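Local atomic coordinates of multicopper oxidase type 1 (Nitrosomonas europaea, PDB entry 3G5W), a protein that probably works as a two-domain, laccase-like copper oxidase, with a mononuclear blue copper and oxygen-bridged coppers held between its subunits. Residues 209-214 and 234-239; 141-146 and 198-203; 9-14 and 23-28; 15-20 and 164-169. All blocks are in the same frame, centred on the assembly; numbering follows the deposited sequence.

Contact 3 belongs to the first cupredoxin domain, contacts 1 and 2 to the second, and contact 4 ties the two domains together. The side chain of Phe25 in contact 3 comes within about 5 Å of the blue copper, whereas contact 2 ends in His203, a copper ligand at a subunit boundary. Contacts 1, 2 and 4 reach one six-stranded sheet; the centres of contacts 2 and 4 lie about 13 Å apart, those of 1 and 2 about 14 Å. Trp146 of contact 2 is the common neighbour: its N lies 2.8 Å from Tyr166 O of contact 4, and its CH2 3.9 Å from Ile14 CD1 of contact 3. Contact 1 lies across the chain's centre from contact 3.

Contact 1 of 4, residues 209-214 and 234-239; sequences SQIAFK and ERYDVI
Lys214 turns its CG opposite the backbone N (chi1 171°) and stays extended until a bend at the last torsion (chi4 44°), which brings NZ to 2.7 Å from Glu234 OE2. In this salt bridge the carboxylate oxygen offers its anti lone pair. On the way, the lysine's methylenes lie alongside the Tyr236 ring, CB being 3.7 Å from Tyr236 CE1. Ile211 brings CG2, the branch anti to its backbone N, to 3.6 Å from CD1 of Tyr236. Beneath these side chains two antiparallel strands of the second cupredoxin domain are joined through a classic beta bulge: Ala212 N donates to Asp237 O at 3.0 Å, while Phe213 N makes only a weak bond, 3.5 Å, to that same oxygen. On the other face of the sheet the CB of Phe213 packs against the CB of Asp237 at 3.7 Å, and the aspartate's carboxylate pairs with Arg189. Glu234 also accepts from Gly231 N through OE1, and Lys214 NZ donates to Thr227 O of the second subunit. The buried lysine is thus probably kept charged by its carboxylate mate, and its ammonium also reaches across to the second subunit.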
# COMPACT_ATOMS: atom_id res chain seq x y z
N SER A 209 -13.41 3.55 -12.89
CA SER A 209 -13.23 2.25 -12.27
C SER A 209 -14.23 2.07 -11.14
O SER A 209 -14.25 2.86 -10.18
CB SER A 209 -11.81 2.11 -11.71
OG SER A 209 -10.86 2.02 -12.75
N GLN A 210 -15.08 1.04 -11.26
CA GLN A 210 -15.97 0.68 -10.17
C GLN A 210 -15.36 -0.52 -9.46
O GLN A 210 -15.42 -1.65 -9.97
CB GLN A 210 -17.37 0.32 -10.69
CG GLN A 210 -18.08 1.43 -11.49
CD GLN A 210 -19.38 0.93 -12.12
OE1 GLN A 210 -20.32 0.57 -11.41
NE2 GLN A 210 -19.42 0.91 -13.45
N ILE A 211 -14.77 -0.28 -8.30
CA ILE A 211 -14.15 -1.34 -7.50
C ILE A 211 -15.29 -2.06 -6.78
O ILE A 211 -15.82 -1.56 -5.79
CB ILE A 211 -13.11 -0.77 -6.51
CG1 ILE A 211 -12.07 0.08 -7.27
CG2 ILE A 211 -12.43 -1.90 -5.73
CD1 ILE A 211 -11.26 1.03 -6.42
N ALA A 212 -15.66 -3.23 -7.30
CA ALA A 212 -16.91 -3.89 -6.89
C ALA A 212 -16.77 -5.11 -5.98
O ALA A 212 -17.71 -5.47 -5.26
CB ALA A 212 -17.74 -4.24 -8.13
N PHE A 213 -15.61 -5.77 -6.04
CA PHE A 213 -15.33 -6.94 -5.21
C PHE A 213 -13.91 -6.88 -4.65
O PHE A 213 -12.99 -6.44 -5.35
CB PHE A 213 -15.49 -8.25 -6.01
CG PHE A 213 -16.89 -8.51 -6.51
CD1 PHE A 213 -17.72 -9.43 -5.88
CD2 PHE A 213 -17.37 -7.85 -7.65
CE1 PHE A 213 -19.01 -9.68 -6.34
CE2 PHE A 213 -18.66 -8.09 -8.12
CZ PHE A 213 -19.48 -9.01 -7.47
N LYS A 214 -13.75 -7.32 -3.40
CA LYS A 214 -12.43 -7.53 -2.80
C LYS A 214 -12.35 -8.95 -2.31
O LYS A 214 -13.27 -9.42 -1.63
CB LYS A 214 -12.15 -6.56 -1.64
CG LYS A 214 -10.86 -6.92 -0.86
CD LYS A 214 -10.59 -6.02 0.33
CE LYS A 214 -9.52 -6.64 1.27
NZ LYS A 214 -8.34 -7.23 0.54
N GLU A 234 -4.14 -9.95 -2.44
CA GLU A 234 -5.46 -9.35 -2.66
C GLU A 234 -5.97 -9.61 -4.07
O GLU A 234 -5.18 -9.78 -5.00
CB GLU A 234 -5.43 -7.84 -2.43
CG GLU A 234 -5.06 -7.41 -1.03
CD GLU A 234 -5.33 -5.94 -0.81
OE1 GLU A 234 -4.53 -5.10 -1.31
OE2 GLU A 234 -6.35 -5.61 -0.16
N ARG A 235 -7.29 -9.64 -4.22
CA ARG A 235 -7.92 -9.57 -5.53
C ARG A 235 -8.95 -8.47 -5.51
O ARG A 235 -9.66 -8.30 -4.52
CB ARG A 235 -8.60 -10.90 -5.90
CG ARG A 235 -7.64 -12.05 -6.22
CD ARG A 235 -7.21 -12.78 -4.95
NE ARG A 235 -8.32 -13.49 -4.34
CZ ARG A 235 -8.48 -13.66 -3.03
NH1 ARG A 235 -7.60 -13.15 -2.17
NH2 ARG A 235 -9.54 -14.32 -2.58
N TYR A 236 -9.02 -7.73 -6.61
CA TYR A 236 -10.07 -6.75 -6.83
C TYR A 236 -10.72 -6.98 -8.18
O TYR A 236 -10.03 -7.13 -9.19
CB TYR A 236 -9.50 -5.33 -6.76
CG TYR A 236 -9.17 -4.90 -5.34
CD1 TYR A 236 -10.17 -4.41 -4.50
CD2 TYR A 236 -7.87 -4.99 -4.85
CE1 TYR A 236 -9.88 -4.02 -3.19
CE2 TYR A 236 -7.57 -4.59 -3.54
CZ TYR A 236 -8.58 -4.11 -2.72
OH TYR A 236 -8.31 -3.72 -1.43
N ASP A 237 -12.05 -7.03 -8.20
CA ASP A 237 -12.80 -7.02 -9.45
C ASP A 237 -13.24 -5.60 -9.75
O ASP A 237 -13.96 -4.97 -8.97
CB ASP A 237 -14.02 -7.95 -9.40
CG ASP A 237 -13.65 -9.42 -9.24
OD1 ASP A 237 -14.37 -10.29 -9.77
OD2 ASP A 237 -12.64 -9.73 -8.56
N VAL A 238 -12.80 -5.10 -10.90
CA VAL A 238 -13.10 -3.74 -11.32
C VAL A 238 -14.03 -3.81 -12.52
O VAL A 238 -13.70 -4.44 -13.54
CB VAL A 238 -11.82 -2.96 -11.68
CG1 VAL A 238 -12.16 -1.52 -12.06
CG2 VAL A 238 -10.84 -2.97 -10.51
N ILE A 239 -15.19 -3.19 -12.40
CA ILE A 239 -16.16 -3.14 -13.50
C ILE A 239 -16.11 -1.77 -14.19
O ILE A 239 -16.14 -0.72 -13.54
CB ILE A 239 -17.58 -3.57 -13.04
CG1 ILE A 239 -17.67 -5.10 -13.03
CG2 ILE A 239 -18.66 -3.06 -14.01
CD1 ILE A 239 -17.72 -5.73 -11.68

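Contact 2 of 4, residues 141-146 and 198-203; sequences LMLSDW and HVHAIH. With C1O (Cu-O linkage), chain H; C2O (Cu-O-Cu linkage), chain P.
Leu143 and His200 meet between the two facing sheets of the second domain's cupredoxin beta sandwich, where the segments 141-146 and 200-203 pass 9.9 Å apart, axis to axis, and mostly side chains bridge the gap. The tight part is hydrophobic. Leu143 CB lies over one face of the His200 imidazole in a CH-pi contact, 4.0 Å from the ring centroid, and Leu143 CD1 meets Ile202 CD1 tip to tip at 3.9 Å. Toward the partly exposed His198 the packing gives way to polar contacts. Asp145 comes up to the His200 ring from the opposite direction, yet the bond from His200 NE2 to Asp145 OD2 is weak at 3.3 Å; the other ring nitrogen, ND1, is hydrogen-bonded to Asp252. A firmer bond runs from the His198 backbone N to Asp145 OD2 at 3.1 Å, the N-H coming in from above the carboxylate plane. With an alanine in place of Asp145, the His198 backbone N-H would probably be left without its acceptor and the His200 ring without its carboxylate neighbour. Beyond Ile202 the strand reaches the copper cluster, where His203 and His59 of the third subunit share a metal: His203 NE2 binds the copper CU4 of the Cu-O linkage at 1.9 Å.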
# COMPACT_ATOMS: atom_id res chain seq x y z
N LEU A 141 -6.33 -10.52 -14.96
CA LEU A 141 -4.99 -9.93 -15.01
C LEU A 141 -4.21 -10.26 -13.74
O LEU A 141 -4.49 -9.72 -12.66
CB LEU A 141 -5.02 -8.40 -15.17
CG LEU A 141 -5.97 -7.49 -15.98
CD1 LEU A 141 -5.16 -6.39 -16.66
CD2 LEU A 141 -6.89 -8.18 -16.97
N MET A 142 -3.22 -11.14 -13.88
CA MET A 142 -2.37 -11.54 -12.76
C MET A 142 -1.07 -10.76 -12.80
O MET A 142 -0.34 -10.81 -13.79
CB MET A 142 -2.12 -13.05 -12.79
CG MET A 142 -3.42 -13.88 -12.81
SD MET A 142 -3.21 -15.65 -12.56
CE MET A 142 -2.92 -15.70 -10.80
N LEU A 143 -0.79 -10.03 -11.72
CA LEU A 143 0.33 -9.09 -11.68
C LEU A 143 1.51 -9.70 -10.93
O LEU A 143 1.35 -10.17 -9.81
CB LEU A 143 -0.10 -7.79 -10.98
CG LEU A 143 -1.43 -7.19 -11.47
CD1 LEU A 143 -1.89 -6.05 -10.56
CD2 LEU A 143 -1.32 -6.73 -12.93
N SER A 144 2.68 -9.66 -11.56
CA SER A 144 3.88 -10.29 -11.00
C SER A 144 5.11 -9.40 -11.14
O SER A 144 5.20 -8.60 -12.07
CB SER A 144 4.17 -11.62 -11.70
OG SER A 144 3.19 -12.58 -11.36
N ASP A 145 6.05 -9.58 -10.21
CA ASP A 145 7.31 -8.83 -10.18
C ASP A 145 8.48 -9.82 -10.18
O ASP A 145 8.47 -10.80 -9.41
CB ASP A 145 7.34 -7.94 -8.93
CG ASP A 145 6.01 -7.25 -8.69
OD1 ASP A 145 5.68 -6.34 -9.47
OD2 ASP A 145 5.28 -7.63 -7.75
N TRP A 146 9.47 -9.59 -11.04
CA TRP A 146 10.53 -10.58 -11.27
C TRP A 146 11.91 -10.02 -11.01
O TRP A 146 12.15 -8.83 -11.23
CB TRP A 146 10.47 -11.11 -12.72
CG TRP A 146 9.11 -11.62 -13.17
CD1 TRP A 146 8.02 -10.85 -13.49
CD2 TRP A 146 8.72 -12.98 -13.36
NE1 TRP A 146 6.97 -11.66 -13.86
CE2 TRP A 146 7.37 -12.97 -13.79
CE3 TRP A 146 9.37 -14.22 -13.21
CZ2 TRP A 146 6.66 -14.15 -14.08
CZ3 TRP A 146 8.66 -15.39 -13.50
CH2 TRP A 146 7.32 -15.34 -13.92
N HIS A 198 5.12 -6.91 -4.79
CA HIS A 198 4.94 -5.46 -4.68
C HIS A 198 3.46 -5.08 -4.71
O HIS A 198 2.62 -5.82 -5.24
CB HIS A 198 5.62 -4.74 -5.84
CG HIS A 198 7.12 -4.78 -5.81
ND1 HIS A 198 7.90 -3.96 -6.59
CD2 HIS A 198 7.98 -5.55 -5.10
CE1 HIS A 198 9.18 -4.21 -6.36
NE2 HIS A 198 9.25 -5.17 -5.46
N VAL A 199 3.17 -3.92 -4.14
CA VAL A 199 1.89 -3.25 -4.33
C VAL A 199 1.86 -2.69 -5.76
O VAL A 199 2.87 -2.20 -6.27
CB VAL A 199 1.71 -2.10 -3.30
CG1 VAL A 199 0.35 -1.47 -3.43
CG2 VAL A 199 1.90 -2.62 -1.88
N HIS A 200 0.71 -2.79 -6.42
CA HIS A 200 0.52 -2.22 -7.75
C HIS A 200 -0.61 -1.22 -7.67
O HIS A 200 -1.53 -1.39 -6.88
CB HIS A 200 0.20 -3.32 -8.77
CG HIS A 200 1.21 -4.42 -8.80
ND1 HIS A 200 2.40 -4.32 -9.48
CD2 HIS A 200 1.22 -5.63 -8.20
CE1 HIS A 200 3.10 -5.42 -9.30
NE2 HIS A 200 2.41 -6.23 -8.53
N ALA A 201 -0.54 -0.17 -8.49
CA ALA A 201 -1.56 0.87 -8.55
C ALA A 201 -2.15 0.94 -9.96
O ALA A 201 -1.64 1.66 -10.82
CB ALA A 201 -0.96 2.21 -8.16
N ILE A 202 -3.21 0.17 -10.21
CA ILE A 202 -3.71 -0.01 -11.57
C ILE A 202 -4.63 1.13 -11.96
O ILE A 202 -5.72 1.29 -11.41
CB ILE A 202 -4.40 -1.39 -11.80
CG1 ILE A 202 -3.46 -2.56 -11.45
CG2 ILE A 202 -4.90 -1.51 -13.24
CD1 ILE A 202 -2.13 -2.56 -12.21
N HIS A 203 -4.17 1.91 -12.94
CA HIS A 203 -4.87 3.09 -13.39
C HIS A 203 -5.42 2.89 -14.82
O HIS A 203 -4.68 2.45 -15.71
CB HIS A 203 -3.93 4.29 -13.31
CG HIS A 203 -4.49 5.53 -13.92
ND1 HIS A 203 -5.70 6.07 -13.53
CD2 HIS A 203 -4.03 6.32 -14.93
CE1 HIS A 203 -5.95 7.14 -14.26
NE2 HIS A 203 -4.96 7.31 -15.11
CU4 C1O H . -4.59 8.90 -16.15
O3 C1O H . -7.30 9.60 -16.45
CU2 C2O P . -1.49 6.76 -17.67
CU3 C2O P . -1.51 9.88 -13.73
O1 C2O P . -1.28 8.23 -15.84

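Contact 3 of 4, residues 9-14 and 23-28; sequences IEDTRI and HTFAFN
Asp11 and Phe25 stand side by side on one face of an antiparallel beta hairpin, the carboxylate turned 87° to the phenyl ring. Asp11 OD2 sits close to the ring plane at the edge, 3.5 Å from Phe25 CD1. The Phe25 ring itself meets two ligands of the blue copper, His111 edge-to-face and His56 at an oblique angle, so this hairpin of the first cupredoxin domain lines the type 1 site. Further along that face the Phe27 ring receives Ile9 CG1 obliquely, 3.8 Å from CE1 of Phe27, while the isoleucine also packs on Met117, a third copper ligand.

The backbones are laced by two hydrogen-bonded pairs, Glu10 with Ala26 and Thr12 with Thr24. On the face opposite the aromatics, the two threonines add side-chain bonds. Thr12 OG1 donates to Glu10 O at 2.9 Å, and Ala26 N reaches that oxygen at 2.8 Å from the other side of its carbonyl plane. In Thr24 the hydroxyl is tucked between backbone N and carbonyl carbon (chi1 63°), which turns it back over the neighbouring strand and points CG2 at Ile14, whose CG1 is 3.8 Å from CG2 of Thr24. A double grip results: Thr12 O accepts from both Thr24 N and Thr24 OG1, each at 2.8 Å, the hydroxyl lying above the carbonyl plane.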
# COMPACT_ATOMS: atom_id res chain seq x y z
N ILE A 9 3.57 -30.58 -12.53
CA ILE A 9 4.46 -29.45 -12.29
C ILE A 9 5.73 -29.73 -13.10
O ILE A 9 6.38 -30.75 -12.87
CB ILE A 9 4.82 -29.28 -10.79
CG1 ILE A 9 3.57 -29.45 -9.91
CG2 ILE A 9 5.52 -27.94 -10.55
CD1 ILE A 9 3.84 -29.47 -8.41
N GLU A 10 6.06 -28.86 -14.04
CA GLU A 10 7.16 -29.11 -14.97
C GLU A 10 8.17 -27.96 -15.01
O GLU A 10 7.78 -26.79 -14.97
CB GLU A 10 6.62 -29.35 -16.39
CG GLU A 10 5.63 -30.51 -16.51
CD GLU A 10 4.87 -30.51 -17.83
OE1 GLU A 10 3.81 -31.18 -17.89
OE2 GLU A 10 5.29 -29.85 -18.81
N ASP A 11 9.45 -28.30 -15.11
CA ASP A 11 10.50 -27.32 -15.39
C ASP A 11 10.26 -26.76 -16.79
O ASP A 11 10.25 -27.51 -17.78
CB ASP A 11 11.89 -27.96 -15.29
CG ASP A 11 12.28 -28.29 -13.87
OD1 ASP A 11 12.30 -29.50 -13.53
OD2 ASP A 11 12.55 -27.36 -13.07
N THR A 12 10.08 -25.45 -16.87
CA THR A 12 9.56 -24.79 -18.07
C THR A 12 10.23 -23.44 -18.32
O THR A 12 10.40 -22.65 -17.40
CB THR A 12 8.02 -24.59 -17.93
OG1 THR A 12 7.39 -25.86 -17.73
CG2 THR A 12 7.43 -23.93 -19.17
N ARG A 13 10.60 -23.19 -19.57
CA ARG A 13 11.16 -21.91 -19.97
C ARG A 13 10.05 -21.01 -20.52
O ARG A 13 9.31 -21.42 -21.41
CB ARG A 13 12.27 -22.10 -21.00
CG ARG A 13 12.96 -20.81 -21.44
CD ARG A 13 14.31 -21.07 -22.12
NE ARG A 13 15.13 -22.09 -21.44
CZ ARG A 13 15.77 -21.91 -20.28
NH1 ARG A 13 15.69 -20.77 -19.62
NH2 ARG A 13 16.49 -22.91 -19.77
N ILE A 14 9.94 -19.81 -19.97
CA ILE A 14 9.03 -18.78 -20.51
C ILE A 14 9.83 -17.54 -20.88
O ILE A 14 10.97 -17.38 -20.44
CB ILE A 14 7.86 -18.42 -19.54
CG1 ILE A 14 8.37 -17.71 -18.28
CG2 ILE A 14 7.01 -19.66 -19.20
CD1 ILE A 14 7.25 -17.06 -17.42
N HIS A 23 13.32 -19.33 -15.93
CA HIS A 23 13.12 -20.73 -15.56
C HIS A 23 11.96 -20.80 -14.56
O HIS A 23 11.99 -20.13 -13.52
CB HIS A 23 14.40 -21.29 -14.94
CG HIS A 23 14.40 -22.77 -14.72
ND1 HIS A 23 13.37 -23.44 -14.09
CD2 HIS A 23 15.32 -23.71 -15.02
CE1 HIS A 23 13.65 -24.72 -14.03
NE2 HIS A 23 14.83 -24.92 -14.58
N THR A 24 10.94 -21.58 -14.89
CA THR A 24 9.74 -21.69 -14.05
C THR A 24 9.41 -23.14 -13.72
O THR A 24 9.80 -24.06 -14.44
CB THR A 24 8.50 -21.03 -14.72
OG1 THR A 24 8.18 -21.73 -15.94
CG2 THR A 24 8.74 -19.55 -15.01
N PHE A 25 8.69 -23.32 -12.62
CA PHE A 25 8.12 -24.61 -12.24
C PHE A 25 6.62 -24.50 -12.51
O PHE A 25 5.84 -24.17 -11.62
CB PHE A 25 8.39 -24.94 -10.77
CG PHE A 25 9.80 -24.65 -10.32
CD1 PHE A 25 10.89 -25.02 -11.10
CD2 PHE A 25 10.04 -24.02 -9.10
CE1 PHE A 25 12.20 -24.76 -10.68
CE2 PHE A 25 11.35 -23.76 -8.67
CZ PHE A 25 12.42 -24.12 -9.47
N ALA A 26 6.24 -24.80 -13.74
CA ALA A 26 4.92 -24.44 -14.26
C ALA A 26 3.89 -25.55 -14.16
O ALA A 26 4.15 -26.70 -14.56
CB ALA A 26 5.06 -23.97 -15.70
N PHE A 27 2.71 -25.20 -13.67
CA PHE A 27 1.59 -26.13 -13.67
C PHE A 27 1.15 -26.38 -15.12
O PHE A 27 0.86 -25.44 -15.87
CB PHE A 27 0.44 -25.61 -12.81
CG PHE A 27 0.80 -25.44 -11.35
CD1 PHE A 27 1.03 -26.55 -10.54
CD2 PHE A 27 0.91 -24.17 -10.79
CE1 PHE A 27 1.38 -26.40 -9.19
CE2 PHE A 27 1.25 -24.00 -9.44
CZ PHE A 27 1.48 -25.12 -8.64
N ASN A 28 1.13 -27.66 -15.51
CA ASN A 28 0.87 -28.09 -16.90
C ASN A 28 1.75 -27.39 -17.93
O ASN A 28 1.33 -27.15 -19.06
CB ASN A 28 -0.62 -27.96 -17.25
CG ASN A 28 -1.47 -29.11 -16.72
OD1 ASN A 28 -0.98 -30.03 -16.07
ND2 ASN A 28 -2.78 -29.05 -16.99

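Contact 4 of 4, residues 15-20 and 164-169; sequences VLVGKR and FDYYTI
Arg20 closes a type II' beta turn begun at Val17, its N bonded to Val17 O and Leu16 N to Arg20 O, and the residues flanking this turn of a first-domain cupredoxin hairpin, Leu16, Val17 and Arg20, pack on strand 166-169 of the second domain, chiefly on Tyr166. With its CG opposite the backbone N (chi1 173°), Arg20 lays that methylene squarely over the tyrosine ring: CG is 3.6 Å from the centroid of Tyr166 and 9° off the ring normal, a CH-pi contact. The chain then bends at its next two torsions, and the guanidinium stands steeply to the ring, the two planes 76° apart. Val17 meets the same ring at the edge, CG2 lying 3.8 Å from Tyr166 CD1, while Leu16 CD1 packs at 3.8 Å on the tyrosine's CB. Tyr166 itself follows Asp165 in a classic beta bulge opposite Trp146. With a serine in place of Tyr166, the Arg20 methylenes and Val17 would probably lose the surface they rest on, opening a gap between the domains. Deeper in, Thr168 OG1 accepts a hydrogen bond from Trp146 NE1, and the threonine's methyl faces the hairpin: Thr168 CG2 lies 4.1 Å from Leu16 CD2.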
# COMPACT_ATOMS: atom_id res chain seq x y z
N VAL A 15 9.24 -16.67 -21.70
CA VAL A 15 9.85 -15.42 -22.10
C VAL A 15 8.94 -14.27 -21.69
O VAL A 15 7.78 -14.20 -22.11
CB VAL A 15 10.11 -15.37 -23.64
CG1 VAL A 15 10.65 -14.01 -24.05
CG2 VAL A 15 11.07 -16.49 -24.06
N LEU A 16 9.45 -13.37 -20.85
CA LEU A 16 8.64 -12.25 -20.35
C LEU A 16 8.44 -11.19 -21.43
O LEU A 16 7.31 -10.81 -21.74
CB LEU A 16 9.28 -11.65 -19.09
CG LEU A 16 9.61 -12.56 -17.90
CD1 LEU A 16 10.12 -11.73 -16.73
CD2 LEU A 16 8.40 -13.41 -17.47
N VAL A 17 9.56 -10.72 -21.99
CA VAL A 17 9.59 -9.75 -23.08
C VAL A 17 10.91 -9.92 -23.80
O VAL A 17 11.88 -10.36 -23.20
CB VAL A 17 9.65 -8.27 -22.62
CG1 VAL A 17 8.52 -7.44 -23.21
CG2 VAL A 17 9.84 -8.13 -21.11
N GLY A 18 10.93 -9.54 -25.08
CA GLY A 18 12.16 -9.56 -25.87
C GLY A 18 12.93 -10.85 -25.68
O GLY A 18 12.39 -11.94 -25.92
N LYS A 19 14.17 -10.73 -25.22
CA LYS A 19 15.04 -11.88 -24.97
C LYS A 19 15.12 -12.28 -23.49
O LYS A 19 15.90 -13.16 -23.12
CB LYS A 19 16.44 -11.60 -25.54
CG LYS A 19 16.51 -11.67 -27.06
CD LYS A 19 17.81 -11.10 -27.62
CE LYS A 19 17.88 -11.36 -29.13
NZ LYS A 19 18.76 -10.38 -29.83
N ARG A 20 14.29 -11.65 -22.66
CA ARG A 20 14.28 -11.96 -21.23
C ARG A 20 13.48 -13.23 -20.93
O ARG A 20 12.24 -13.21 -20.84
CB ARG A 20 13.79 -10.75 -20.41
CG ARG A 20 13.57 -10.99 -18.91
CD ARG A 20 14.51 -12.02 -18.30
NE ARG A 20 15.89 -11.60 -18.30
CZ ARG A 20 16.95 -12.41 -18.33
NH1 ARG A 20 16.81 -13.73 -18.38
NH2 ARG A 20 18.15 -11.89 -18.32
N PHE A 164 14.53 -6.02 -8.28
CA PHE A 164 13.40 -6.32 -9.17
C PHE A 164 13.56 -5.49 -10.42
O PHE A 164 13.90 -4.31 -10.34
CB PHE A 164 12.07 -6.02 -8.47
CG PHE A 164 11.69 -7.03 -7.42
CD1 PHE A 164 10.87 -8.10 -7.74
CD2 PHE A 164 12.16 -6.90 -6.12
CE1 PHE A 164 10.53 -9.04 -6.77
CE2 PHE A 164 11.82 -7.84 -5.14
CZ PHE A 164 11.00 -8.91 -5.47
N ASP A 165 13.33 -6.09 -11.58
CA ASP A 165 13.55 -5.37 -12.84
C ASP A 165 12.60 -5.71 -13.99
O ASP A 165 12.68 -5.08 -15.04
CB ASP A 165 15.02 -5.50 -13.30
CG ASP A 165 15.51 -6.93 -13.32
OD1 ASP A 165 14.72 -7.88 -13.10
OD2 ASP A 165 16.73 -7.10 -13.55
N TYR A 166 11.72 -6.70 -13.80
CA TYR A 166 10.67 -6.98 -14.78
C TYR A 166 9.31 -7.14 -14.10
O TYR A 166 9.21 -7.68 -13.00
CB TYR A 166 10.99 -8.21 -15.66
CG TYR A 166 12.10 -7.94 -16.65
CD1 TYR A 166 11.82 -7.57 -17.97
CD2 TYR A 166 13.44 -8.05 -16.26
CE1 TYR A 166 12.85 -7.30 -18.87
CE2 TYR A 166 14.47 -7.79 -17.15
CZ TYR A 166 14.17 -7.42 -18.46
OH TYR A 166 15.19 -7.17 -19.33
N TYR A 167 8.27 -6.64 -14.77
CA TYR A 167 6.92 -6.59 -14.23
C TYR A 167 5.95 -7.04 -15.31
O TYR A 167 6.04 -6.60 -16.45
CB TYR A 167 6.61 -5.16 -13.74
CG TYR A 167 7.73 -4.66 -12.86
CD1 TYR A 167 7.76 -4.96 -11.50
CD2 TYR A 167 8.80 -3.95 -13.41
CE1 TYR A 167 8.81 -4.54 -10.69
CE2 TYR A 167 9.86 -3.53 -12.61
CZ TYR A 167 9.85 -3.82 -11.25
OH TYR A 167 10.89 -3.41 -10.45
N THR A 168 5.03 -7.94 -14.95
CA THR A 168 4.20 -8.60 -15.96
C THR A 168 2.71 -8.62 -15.64
O THR A 168 2.32 -8.59 -14.48
CB THR A 168 4.68 -10.06 -16.23
OG1 THR A 168 4.55 -10.85 -15.04
CG2 THR A 168 6.14 -10.11 -16.73
N ILE A 169 1.89 -8.63 -16.69
CA ILE A 169 0.48 -9.06 -16.61
C ILE A 169 0.44 -10.43 -17.28
O ILE A 169 0.81 -10.56 -18.45
CB ILE A 169 -0.50 -8.13 -17.37
CG1 ILE A 169 -0.38 -6.67 -16.91
CG2 ILE A 169 -1.95 -8.64 -17.21
CD1 ILE A 169 -1.15 -5.67 -17.78